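PDB 3SVT: short-chain type dehydrogenase/reductase from Mycobacterium ulcerans, which probably catalyses oxidation or reduction of a substrate with a nicotinamide dinucleotide cofactor, as do other short-chain dehydrogenases/reductases, though its own substrate is not established. Local coordinates for residues A153-H158 against V249-G254; N125-V130 against S169-L174; I23-A28 against V52-A57; R12-T17 against F236-A241; V38-V41 against K47-G50. All coordinates share one frame; numbering follows the deposited sequence.

Overall arrangement
From the N terminus, R12-T17 opens the widest loop, closed by contact 4 when the chain reaches F236-A241. Inside it, I23-A28 opens contact 3, closed by V52-A57, and contact 5 (V38-V41 with K47-G50) nests within that; their centres are about 7 Å apart and both use helix 45-57. N125-V130 then opens contact 2, also nested inside contact 4. A153-H158 starts contact 1 before S169-L174 closes contact 2, so these two cross. Contact 1 closes last, at V249-G254, crossing contact 4 as well. Contacts 3 and 5 tie together the first units of the Rossmann fold, contact 2 pairs two helices, and contacts 4 and 1 bring in the C-terminal part.

Contact 1 of 5, residues A153-H158 against V249-G254; sequences AASNTH and VINVDG
The flat amide of N251 meets S155 at its edge: S155 OG lies almost in the amide plane, 3.1 Å from N251 ND2, and the N-H points nearly straight at it (165°). A second in-plane partner, D253 OD2, sits 2.9 Å from the same ND2 and takes the other hydrogen. D253 is met from above its carboxylate plane. On the far side of S155 the imidazole of H158 carries A153 CA over one face, offset toward the rim, with N156 C at the ring edge; H158 ND1 bonds to N156 O at 2.7 Å from outside the carbonyl plane. F161 meets this ring edge-to-face.

S155 OG stands between the backbone N and the carbonyl carbon of its own residue (chi1 58°), accepts from N251 and donates to N156 OD1 at 2.7 Å, in the plane of that carbonyl. I152 O, another acceptor, is a third partner of the same hydroxyl. Two bonds hold the N251 amide nitrogen and fix the rotation of the amide. M257 adds a further tie, its backbone N meeting D253 OD2 and its O meeting N156 ND2. The backbone N of N251 bonds to Q248 of a second subunit.

Little surface is buried here; the contact is a polar chain beside strand 187-198, whose R193 touches both S155 and N251. It links the short helix after strand 144-149 to strand 249-252, the last strand in chain order of the parallel sheet in the Rossmann fold of this dehydrogenase family.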
# COMPACT_ATOMS: atom_id res chain seq x y z
N ALA B 153 -8.25 -11.29 -4.23
CA ALA B 153 -8.83 -10.49 -5.29
C ALA B 153 -8.82 -8.99 -4.96
O ALA B 153 -8.77 -8.17 -5.87
CB ALA B 153 -10.25 -10.98 -5.64
N ALA B 154 -8.84 -8.64 -3.66
CA ALA B 154 -8.69 -7.26 -3.22
C ALA B 154 -7.25 -6.75 -3.26
O ALA B 154 -7.04 -5.56 -3.43
CB ALA B 154 -9.28 -7.06 -1.74
N SER B 155 -6.25 -7.61 -3.07
CA SER B 155 -4.86 -7.14 -3.00
C SER B 155 -4.18 -7.17 -4.36
O SER B 155 -3.28 -6.39 -4.61
CB SER B 155 -4.02 -7.96 -2.01
OG SER B 155 -4.02 -9.33 -2.34
N ASN B 156 -4.64 -8.07 -5.23
CA ASN B 156 -4.06 -8.22 -6.57
C ASN B 156 -5.21 -8.30 -7.58
O ASN B 156 -6.09 -9.15 -7.45
CB ASN B 156 -3.17 -9.49 -6.62
CG ASN B 156 -2.02 -9.45 -5.59
OD1 ASN B 156 -2.25 -9.51 -4.37
ND2 ASN B 156 -0.78 -9.34 -6.08
N THR B 157 -5.22 -7.40 -8.57
CA THR B 157 -6.25 -7.44 -9.64
C THR B 157 -6.39 -8.84 -10.29
O THR B 157 -5.39 -9.46 -10.71
CB THR B 157 -5.95 -6.43 -10.76
OG1 THR B 157 -4.60 -6.62 -11.25
CG2 THR B 157 -6.16 -4.95 -10.25
N HIS B 158 -7.64 -9.32 -10.32
CA HIS B 158 -8.01 -10.56 -10.95
C HIS B 158 -8.79 -10.16 -12.21
O HIS B 158 -9.98 -9.86 -12.14
CB HIS B 158 -8.91 -11.41 -10.03
CG HIS B 158 -8.20 -12.08 -8.90
ND1 HIS B 158 -7.16 -11.49 -8.22
CD2 HIS B 158 -8.40 -13.29 -8.32
CE1 HIS B 158 -6.74 -12.32 -7.27
NE2 HIS B 158 -7.47 -13.41 -7.31
N VAL B 249 -4.75 -5.78 7.60
CA VAL B 249 -5.29 -6.49 6.44
C VAL B 249 -4.23 -7.51 6.02
O VAL B 249 -3.21 -7.15 5.47
CB VAL B 249 -5.63 -5.54 5.28
CG1 VAL B 249 -6.04 -6.35 4.04
CG2 VAL B 249 -6.71 -4.57 5.67
N ILE B 250 -4.47 -8.80 6.30
CA ILE B 250 -3.40 -9.82 6.33
C ILE B 250 -3.71 -10.95 5.34
O ILE B 250 -4.79 -11.57 5.42
CB ILE B 250 -3.31 -10.43 7.77
CG1 ILE B 250 -2.98 -9.36 8.81
CG2 ILE B 250 -2.25 -11.53 7.83
CD1 ILE B 250 -3.08 -9.82 10.32
N ASN B 251 -2.79 -11.21 4.40
CA ASN B 251 -2.98 -12.27 3.45
C ASN B 251 -2.54 -13.61 4.01
O ASN B 251 -1.48 -13.71 4.60
CB ASN B 251 -2.26 -12.02 2.10
CG ASN B 251 -2.98 -11.01 1.22
OD1 ASN B 251 -3.44 -9.99 1.70
ND2 ASN B 251 -3.06 -11.29 -0.08
N VAL B 252 -3.39 -14.63 3.81
CA VAL B 252 -3.09 -16.05 4.09
C VAL B 252 -3.17 -16.73 2.72
O VAL B 252 -4.24 -17.27 2.31
CB VAL B 252 -4.09 -16.67 5.05
CG1 VAL B 252 -3.83 -18.18 5.21
CG2 VAL B 252 -4.01 -15.96 6.42
N ASP B 253 -2.06 -16.66 1.98
CA ASP B 253 -2.10 -16.93 0.53
C ASP B 253 -0.86 -17.61 -0.05
O ASP B 253 -0.70 -17.69 -1.28
CB ASP B 253 -2.37 -15.61 -0.19
CG ASP B 253 -1.21 -14.64 -0.14
OD1 ASP B 253 -0.14 -14.95 0.44
OD2 ASP B 253 -1.37 -13.54 -0.73
N GLY B 254 0.00 -18.15 0.81
CA GLY B 254 1.24 -18.78 0.33
C GLY B 254 2.26 -17.83 -0.30
O GLY B 254 3.23 -18.28 -0.92

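Contact 2 of 5, residues N125-V130 against S169-L174; sequences NGTMYV and SAVDHL
With chi1 at -55°, T127 sets its methyl CG2 anti to the backbone N and its OG1 beside that N, which turns OG1 to V171 and the methyl to L174 and the other branch of V171. L174 has CG anti to its own N (chi1 175°), which extends the side chain across to the neighbouring helix. T127 OG1 lies 3.6 Å from V171 CG2, a van der Waals touch of hydroxyl oxygen on methyl, not a hydrogen bond. The hydroxyl has its polar partners in its own helix and beyond it, N123 O and H97 NE2. T127 CG2 meets L174 CD2 at 4.1 Å, the two side chains lying alongside with their ends pointing opposite ways.

The two segments belong to helices 113-140 and 163-182, which flank the Rossmann sheet with strand 144-149 between them in the chain. Over 125-130 and 169-174 the axes cross at -21°, 10.3 Å apart at the closest. The same helices approach a third subunit, where N125 bonds to W116 and A170 packs on V166; this is consistent with the four-helix bundle of tetrameric short-chain dehydrogenases.

L174 CD2 comes to 3.9 Å from M128 CA and 4.2 Å from M128 CB. It thus rests on the root of the methionine, whose chain bends at chi2 and chi3 and carries its sulfur away from L174. M128 also packs on V111 of the third subunit.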
# COMPACT_ATOMS: atom_id res chain seq x y z
N ASN B 125 -23.01 -4.17 1.51
CA ASN B 125 -24.09 -3.85 2.44
C ASN B 125 -24.19 -4.92 3.52
O ASN B 125 -24.25 -4.60 4.70
CB ASN B 125 -25.42 -3.64 1.70
CG ASN B 125 -25.32 -2.57 0.64
OD1 ASN B 125 -24.52 -1.65 0.74
ND2 ASN B 125 -26.11 -2.71 -0.43
N GLY B 126 -24.14 -6.19 3.10
CA GLY B 126 -24.15 -7.34 4.02
C GLY B 126 -23.13 -7.23 5.14
O GLY B 126 -23.48 -7.36 6.30
N THR B 127 -21.88 -6.95 4.78
CA THR B 127 -20.83 -6.71 5.76
C THR B 127 -21.13 -5.56 6.69
O THR B 127 -20.94 -5.66 7.91
CB THR B 127 -19.48 -6.45 5.09
OG1 THR B 127 -19.15 -7.52 4.20
CG2 THR B 127 -18.40 -6.31 6.13
N MET B 128 -21.63 -4.45 6.14
CA MET B 128 -21.93 -3.29 6.95
C MET B 128 -22.98 -3.63 8.00
O MET B 128 -22.83 -3.28 9.18
CB MET B 128 -22.41 -2.15 6.07
CG MET B 128 -22.63 -0.91 6.82
SD MET B 128 -24.22 -0.70 7.71
CE MET B 128 -25.27 -0.07 6.42
N TYR B 129 -24.04 -4.34 7.60
CA TYR B 129 -25.07 -4.70 8.58
C TYR B 129 -24.50 -5.56 9.71
O TYR B 129 -24.78 -5.31 10.89
CB TYR B 129 -26.27 -5.40 7.95
CG TYR B 129 -26.88 -4.71 6.75
CD1 TYR B 129 -26.92 -3.34 6.65
CD2 TYR B 129 -27.44 -5.45 5.73
CE1 TYR B 129 -27.49 -2.73 5.55
CE2 TYR B 129 -27.99 -4.86 4.65
CZ TYR B 129 -28.01 -3.50 4.55
OH TYR B 129 -28.58 -2.91 3.44
N VAL B 130 -23.70 -6.56 9.34
CA VAL B 130 -23.10 -7.43 10.34
C VAL B 130 -22.22 -6.64 11.31
O VAL B 130 -22.33 -6.82 12.52
CB VAL B 130 -22.31 -8.59 9.69
CG1 VAL B 130 -21.51 -9.35 10.74
CG2 VAL B 130 -23.30 -9.56 8.99
N SER B 169 -12.27 -5.06 -1.72
CA SER B 169 -11.52 -3.83 -1.38
C SER B 169 -12.33 -2.87 -0.48
O SER B 169 -11.77 -2.30 0.46
CB SER B 169 -11.08 -3.06 -2.62
OG SER B 169 -10.09 -3.77 -3.32
N ALA B 170 -13.62 -2.73 -0.77
CA ALA B 170 -14.49 -1.90 0.06
C ALA B 170 -14.55 -2.42 1.46
O ALA B 170 -14.55 -1.65 2.44
CB ALA B 170 -15.94 -1.79 -0.50
N VAL B 171 -14.69 -3.74 1.56
CA VAL B 171 -14.80 -4.41 2.85
C VAL B 171 -13.53 -4.25 3.65
O VAL B 171 -13.60 -4.03 4.86
CB VAL B 171 -15.12 -5.89 2.66
CG1 VAL B 171 -14.85 -6.67 3.92
CG2 VAL B 171 -16.56 -6.03 2.21
N ASP B 172 -12.39 -4.33 2.99
CA ASP B 172 -11.13 -4.10 3.70
C ASP B 172 -11.06 -2.69 4.25
O ASP B 172 -10.69 -2.49 5.41
CB ASP B 172 -9.92 -4.48 2.84
CG ASP B 172 -9.90 -5.98 2.53
OD1 ASP B 172 -10.28 -6.75 3.42
OD2 ASP B 172 -9.61 -6.39 1.41
N HIS B 173 -11.49 -1.72 3.45
CA HIS B 173 -11.51 -0.37 3.93
C HIS B 173 -12.46 -0.21 5.13
O HIS B 173 -12.14 0.49 6.09
CB HIS B 173 -11.85 0.64 2.84
CG HIS B 173 -11.70 2.06 3.28
ND1 HIS B 173 -10.54 2.77 3.11
CD2 HIS B 173 -12.55 2.88 3.93
CE1 HIS B 173 -10.68 3.97 3.64
NE2 HIS B 173 -11.89 4.06 4.16
N LEU B 174 -13.63 -0.86 5.05
CA LEU B 174 -14.62 -0.76 6.13
C LEU B 174 -14.08 -1.33 7.45
O LEU B 174 -14.35 -0.78 8.52
CB LEU B 174 -15.93 -1.45 5.73
CG LEU B 174 -17.04 -1.54 6.78
CD1 LEU B 174 -17.47 -0.19 7.29
CD2 LEU B 174 -18.22 -2.26 6.14

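Contact 3 of 5, residues I23-A28 against V52-A57; sequences IGKGVA and VQELEA
K25 of helix 22-33 reaches across to E54 on helix 45-57, joining two helices of the first units of the Rossmann fold, with strand 37-42 between them in the chain. G24, just before K25, ends the T-G-x-x-x-G-x-G sequence that begins at T17, a hallmark of short-chain dehydrogenases that in relatives borders the dinucleotide cofactor; its carbonyl packs on V16 of the first strand.

K25, one turn into the helix, is fully stretched. CG lies anti to the backbone N (chi1 -175°) and every later torsion is also extended, so the amino group is carried well out from the helix. E54 is likewise extended through its first two torsions, and the two side chains meet at about a right angle. The pair is a surface salt bridge; E54 is exposed and also touches a crystal neighbour.

Farther along, A28 turns its methyl toward helix 45-57 but stays apart from it, with A28 CB 5.9 Å from L55 CB. L55 is modelled only to CB, so how its outer atoms meet A28 cannot be told. A28 packs on I40 of strand 37-42, on which V52 also rests from the second helix.

The bridge itself is loose. K25 NZ stands 3.6 Å from E54 OE2 and about equally far from E54 OE1, too long for a hydrogen bond, while the nearest approach is by carbon, K25 CE to E54 OE2 at 3.2 Å.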
# COMPACT_ATOMS: atom_id res chain seq x y z
N ILE B 23 -14.96 -22.01 4.53
CA ILE B 23 -14.16 -21.35 5.55
C ILE B 23 -14.93 -21.15 6.86
O ILE B 23 -14.43 -21.44 7.95
CB ILE B 23 -13.63 -20.00 5.03
CG1 ILE B 23 -12.60 -20.28 3.92
CG2 ILE B 23 -13.04 -19.17 6.16
CD1 ILE B 23 -12.02 -19.03 3.30
N GLY B 24 -16.15 -20.64 6.77
CA GLY B 24 -16.94 -20.41 7.96
C GLY B 24 -17.12 -21.66 8.81
O GLY B 24 -17.01 -21.59 10.05
N LYS B 25 -17.40 -22.79 8.18
CA LYS B 25 -17.57 -24.06 8.91
C LYS B 25 -16.29 -24.44 9.66
O LYS B 25 -16.33 -24.86 10.83
CB LYS B 25 -17.99 -25.17 7.94
CG LYS B 25 -18.32 -26.53 8.52
CD LYS B 25 -18.76 -27.45 7.35
CE LYS B 25 -18.93 -28.90 7.73
NZ LYS B 25 -19.15 -29.76 6.49
N GLY B 26 -15.16 -24.27 8.99
CA GLY B 26 -13.85 -24.52 9.61
C GLY B 26 -13.57 -23.60 10.79
O GLY B 26 -13.00 -24.02 11.78
N VAL B 27 -13.96 -22.34 10.67
CA VAL B 27 -13.73 -21.40 11.74
C VAL B 27 -14.59 -21.77 12.97
O VAL B 27 -14.12 -21.76 14.11
CB VAL B 27 -14.01 -19.94 11.29
CG1 VAL B 27 -14.03 -19.03 12.49
CG2 VAL B 27 -12.96 -19.47 10.25
N ALA B 28 -15.85 -22.09 12.69
CA ALA B 28 -16.80 -22.54 13.69
C ALA B 28 -16.32 -23.84 14.36
O ALA B 28 -16.37 -23.98 15.58
CB ALA B 28 -18.19 -22.75 13.03
N VAL B 52 -24.43 -28.12 12.25
CA VAL B 52 -24.59 -28.07 13.72
C VAL B 52 -24.48 -29.44 14.38
O VAL B 52 -23.84 -29.58 15.42
CB VAL B 52 -25.93 -27.40 14.11
CG1 VAL B 52 -26.34 -27.76 15.54
CG2 VAL B 52 -25.85 -25.86 13.92
N GLN B 53 -25.10 -30.45 13.79
CA GLN B 53 -25.07 -31.80 14.36
C GLN B 53 -23.63 -32.34 14.28
O GLN B 53 -23.14 -32.97 15.21
CB GLN B 53 -26.09 -32.73 13.65
N GLU B 54 -22.96 -32.05 13.17
CA GLU B 54 -21.53 -32.34 13.00
C GLU B 54 -20.60 -31.60 14.00
O GLU B 54 -19.80 -32.21 14.72
CB GLU B 54 -21.12 -32.00 11.57
CG GLU B 54 -19.72 -32.39 11.19
CD GLU B 54 -19.44 -32.01 9.75
OE1 GLU B 54 -20.37 -32.14 8.92
OE2 GLU B 54 -18.30 -31.57 9.46
N LEU B 55 -20.72 -30.28 14.06
CA LEU B 55 -19.95 -29.49 15.02
C LEU B 55 -20.18 -29.90 16.48
O LEU B 55 -19.32 -29.68 17.32
CB LEU B 55 -20.27 -28.00 14.86
N GLU B 56 -21.35 -30.47 16.77
CA GLU B 56 -21.69 -30.87 18.13
C GLU B 56 -20.83 -32.05 18.62
O GLU B 56 -20.62 -32.21 19.83
CB GLU B 56 -23.18 -31.25 18.22
CG GLU B 56 -23.92 -30.60 19.39
CD GLU B 56 -25.42 -30.82 19.32
OE1 GLU B 56 -25.95 -30.94 18.19
OE2 GLU B 56 -26.07 -30.89 20.38
N ALA B 57 -20.36 -32.87 17.68
CA ALA B 57 -19.47 -33.99 17.99
C ALA B 57 -18.15 -33.48 18.59
O ALA B 57 -17.65 -34.02 19.58
CB ALA B 57 -19.20 -34.81 16.74

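Contact 4 of 5, residues R12-T17 against F236-A241; sequences RTYLVT and FLLSDA
Y14 and L238 make the buried half of this contact, and R12 and D240 the half open to solvent. The leucine lies oblique to the tyrosine ring, its two methyls spread along one side: L238 CD1 is 4.1 Å from Y14 CD1, and L238 CD2 is 4.1 Å from Y14 CE1. The leucine runs antiparallel to the tyrosine side chain, and behind them L238 rests on S145 and V147 of strand 144-149.

Y14 belongs to strand 13-17, the first strand of the Rossmann sheet, while L238 ends helix 227-238, so the contact joins the start of the fold to its C-terminal part. Just past that helix, S239 OG accepts from A241 N in an ST turn, and F236 O accepts from both S239 OG and S239 N.

Toward solvent, R12 is extended from CG to NE (chi2 and chi3 both near 180°), which carries the guanidinium out to D240. It grips the carboxylate end-on, with R12 NH1 2.8 Å from D240 OD1 and R12 NH2 2.7 Å from D240 OD2. Both oxygens lie close to the guanidinium plane and the N-H bonds are nearly straight, yet the carboxylate is turned 44° from that plane. One water between the halves lies in the guanidinium plane and at the edge of the Y14 ring. It accepts from R12 NH1, donates to L238 O at 2.8 Å, and lies 2.6 Å from Y14 OH.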
# COMPACT_ATOMS: atom_id res chain seq x y z
N ARG B 12 -16.46 -18.18 25.97
CA ARG B 12 -16.64 -17.00 25.13
C ARG B 12 -17.61 -17.36 24.02
O ARG B 12 -17.65 -18.53 23.62
CB ARG B 12 -15.30 -16.51 24.54
CG ARG B 12 -14.32 -16.05 25.62
CD ARG B 12 -13.05 -15.45 25.02
NE ARG B 12 -12.06 -15.15 26.06
CZ ARG B 12 -11.02 -14.31 25.92
NH1 ARG B 12 -10.81 -13.66 24.77
NH2 ARG B 12 -10.19 -14.13 26.94
N THR B 13 -18.34 -16.36 23.53
CA THR B 13 -19.37 -16.55 22.52
C THR B 13 -19.03 -15.80 21.25
O THR B 13 -18.62 -14.65 21.31
CB THR B 13 -20.75 -16.08 23.03
OG1 THR B 13 -21.01 -16.70 24.29
CG2 THR B 13 -21.87 -16.48 22.03
N TYR B 14 -19.19 -16.47 20.12
CA TYR B 14 -18.86 -15.90 18.81
C TYR B 14 -19.97 -16.10 17.80
O TYR B 14 -20.67 -17.10 17.83
CB TYR B 14 -17.56 -16.53 18.26
CG TYR B 14 -16.42 -16.32 19.19
CD1 TYR B 14 -15.64 -15.18 19.13
CD2 TYR B 14 -16.13 -17.27 20.19
CE1 TYR B 14 -14.58 -14.98 20.03
CE2 TYR B 14 -15.09 -17.08 21.07
CZ TYR B 14 -14.32 -15.93 21.00
OH TYR B 14 -13.28 -15.76 21.90
N LEU B 15 -20.11 -15.13 16.89
CA LEU B 15 -20.97 -15.25 15.72
C LEU B 15 -20.10 -15.54 14.48
O LEU B 15 -19.10 -14.87 14.23
CB LEU B 15 -21.75 -13.95 15.51
CG LEU B 15 -22.67 -13.95 14.28
CD1 LEU B 15 -23.89 -14.85 14.57
CD2 LEU B 15 -23.06 -12.52 13.94
N VAL B 16 -20.49 -16.54 13.70
CA VAL B 16 -19.80 -16.85 12.44
C VAL B 16 -20.78 -16.88 11.26
O VAL B 16 -21.72 -17.70 11.23
CB VAL B 16 -19.03 -18.16 12.52
CG1 VAL B 16 -18.29 -18.43 11.19
CG2 VAL B 16 -18.00 -18.11 13.71
N THR B 17 -20.57 -15.98 10.31
CA THR B 17 -21.45 -15.87 9.14
C THR B 17 -20.85 -16.72 8.02
O THR B 17 -19.61 -16.87 7.93
CB THR B 17 -21.65 -14.41 8.65
OG1 THR B 17 -20.49 -13.98 7.94
CG2 THR B 17 -21.97 -13.45 9.86
N PHE B 236 -6.42 -16.79 15.97
CA PHE B 236 -5.37 -15.94 16.54
C PHE B 236 -5.85 -14.50 16.67
O PHE B 236 -5.70 -13.90 17.73
CB PHE B 236 -4.10 -15.99 15.70
CG PHE B 236 -3.05 -15.00 16.15
CD1 PHE B 236 -2.39 -15.16 17.35
CD2 PHE B 236 -2.77 -13.87 15.40
CE1 PHE B 236 -1.47 -14.24 17.78
CE2 PHE B 236 -1.83 -12.95 15.84
CZ PHE B 236 -1.19 -13.16 17.04
N LEU B 237 -6.44 -13.95 15.61
CA LEU B 237 -6.91 -12.56 15.71
C LEU B 237 -8.08 -12.36 16.71
O LEU B 237 -8.22 -11.28 17.25
CB LEU B 237 -7.31 -12.02 14.37
CG LEU B 237 -6.22 -11.80 13.34
CD1 LEU B 237 -6.87 -11.49 12.00
CD2 LEU B 237 -5.24 -10.68 13.77
N LEU B 238 -8.91 -13.39 16.93
CA LEU B 238 -9.96 -13.31 17.97
C LEU B 238 -9.39 -13.36 19.38
O LEU B 238 -10.03 -12.87 20.31
CB LEU B 238 -10.99 -14.43 17.82
CG LEU B 238 -11.90 -14.42 16.59
CD1 LEU B 238 -12.59 -15.77 16.42
CD2 LEU B 238 -12.89 -13.24 16.67
N SER B 239 -8.23 -13.99 19.54
CA SER B 239 -7.67 -14.31 20.84
C SER B 239 -6.99 -13.11 21.47
O SER B 239 -6.64 -12.12 20.78
CB SER B 239 -6.64 -15.44 20.73
OG SER B 239 -5.36 -14.93 20.34
N ASP B 240 -6.75 -13.23 22.77
CA ASP B 240 -6.07 -12.19 23.52
C ASP B 240 -4.59 -12.04 23.15
O ASP B 240 -3.97 -11.03 23.47
CB ASP B 240 -6.18 -12.46 25.02
CG ASP B 240 -7.63 -12.42 25.52
OD1 ASP B 240 -8.54 -11.94 24.80
OD2 ASP B 240 -7.84 -12.87 26.66
N ALA B 241 -4.05 -13.04 22.45
CA ALA B 241 -2.68 -12.96 21.96
C ALA B 241 -2.52 -11.91 20.85
O ALA B 241 -1.39 -11.58 20.49
CB ALA B 241 -2.19 -14.35 21.47
O HOH W 1 -11.94 -13.52 22.25

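Contact 5 of 5, residues V38-V41 against K47-G50; sequences VMIV and KLAG
I40 and L48 lie alongside each other with their chains running in opposite directions, the isoleucine rising from the strand and the leucine coming down from the helix. Their CA atoms are 7.2 Å apart, so the side chains overlap along their lengths. I40 adopts a less common first torsion (chi1 53°), which places CG1 between its backbone N and carbonyl carbon; chi2 is extended, and CD1 is thereby carried up to the helix. There I40 CD1 lies 4.0 Å from L48 CD2 and 3.8 Å from L48 O. This second touch puts a methyl against the helix backbone, while I40 CG1 backs the same leucine methyl at 4.1 Å.

L48 has CG beside its backbone N and anti to the carbonyl carbon (chi1 -73°). The isobutyl fork descends past I40 onto the strand backbone beyond it, with CD2 3.9 Å and CD1 4.2 Å from V41 C. Both methyls thus close over one carbonyl carbon. The V41 side chain points to the opposite face of the sheet, as expected for the next residue in a strand. No hydrogen bond crosses; the side chains that meet are buried and apolar.

Strand 37-42 and helix 45-57 are the first two elements of a beta-alpha-beta unit completed by strand 64-69, whose Y67 touches both I40 and L48. Helix 22-33 packs beside them on the same face, with V38 on L31 and V32. On the opposite face, V41 meets A81 of helix 75-89, while within the sheet strand 37-42 lies between strands 13-17 and 64-69.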
# COMPACT_ATOMS: atom_id res chain seq x y z
N VAL B 38 -20.61 -20.94 19.70
CA VAL B 38 -20.70 -20.35 18.40
C VAL B 38 -22.16 -20.38 17.91
O VAL B 38 -22.85 -21.39 18.08
CB VAL B 38 -19.82 -21.10 17.40
CG1 VAL B 38 -19.91 -20.43 16.01
CG2 VAL B 38 -18.37 -21.14 17.90
N MET B 39 -22.60 -19.28 17.31
CA MET B 39 -23.77 -19.27 16.44
C MET B 39 -23.28 -19.08 15.00
O MET B 39 -22.57 -18.10 14.69
CB MET B 39 -24.73 -18.13 16.79
CG MET B 39 -26.07 -18.25 16.07
SD MET B 39 -27.20 -16.88 16.38
CE MET B 39 -27.85 -17.37 17.98
N ILE B 40 -23.62 -20.04 14.15
CA ILE B 40 -23.41 -19.94 12.71
C ILE B 40 -24.68 -19.45 12.02
O ILE B 40 -25.77 -19.95 12.27
CB ILE B 40 -22.97 -21.26 12.06
CG1 ILE B 40 -23.93 -22.43 12.40
CG2 ILE B 40 -21.53 -21.60 12.48
CD1 ILE B 40 -23.60 -23.74 11.66
N VAL B 41 -24.54 -18.47 11.15
CA VAL B 41 -25.67 -17.99 10.38
C VAL B 41 -25.32 -18.11 8.90
O VAL B 41 -24.13 -18.13 8.52
CB VAL B 41 -26.03 -16.55 10.76
CG1 VAL B 41 -26.36 -16.45 12.24
CG2 VAL B 41 -24.91 -15.58 10.39
N LYS B 47 -28.05 -26.86 5.26
CA LYS B 47 -26.61 -26.89 5.57
C LYS B 47 -26.33 -26.47 6.99
O LYS B 47 -25.49 -27.05 7.65
CB LYS B 47 -25.83 -25.95 4.65
CG LYS B 47 -25.59 -26.47 3.25
CD LYS B 47 -24.70 -25.47 2.48
CE LYS B 47 -24.90 -25.56 0.96
NZ LYS B 47 -24.60 -26.92 0.38
N LEU B 48 -27.01 -25.42 7.45
CA LEU B 48 -26.77 -24.91 8.79
C LEU B 48 -27.06 -26.01 9.82
O LEU B 48 -26.25 -26.23 10.71
CB LEU B 48 -27.60 -23.65 9.05
CG LEU B 48 -27.12 -22.37 8.33
CD1 LEU B 48 -28.09 -21.23 8.62
CD2 LEU B 48 -25.67 -21.97 8.69
N ALA B 49 -28.21 -26.68 9.69
CA ALA B 49 -28.61 -27.77 10.60
C ALA B 49 -27.62 -28.93 10.55
O ALA B 49 -27.21 -29.46 11.60
CB ALA B 49 -30.03 -28.27 10.27
N GLY B 50 -27.26 -29.32 9.33
CA GLY B 50 -26.25 -30.35 9.11
C GLY B 50 -24.95 -30.03 9.80
O GLY B 50 -24.44 -30.84 10.59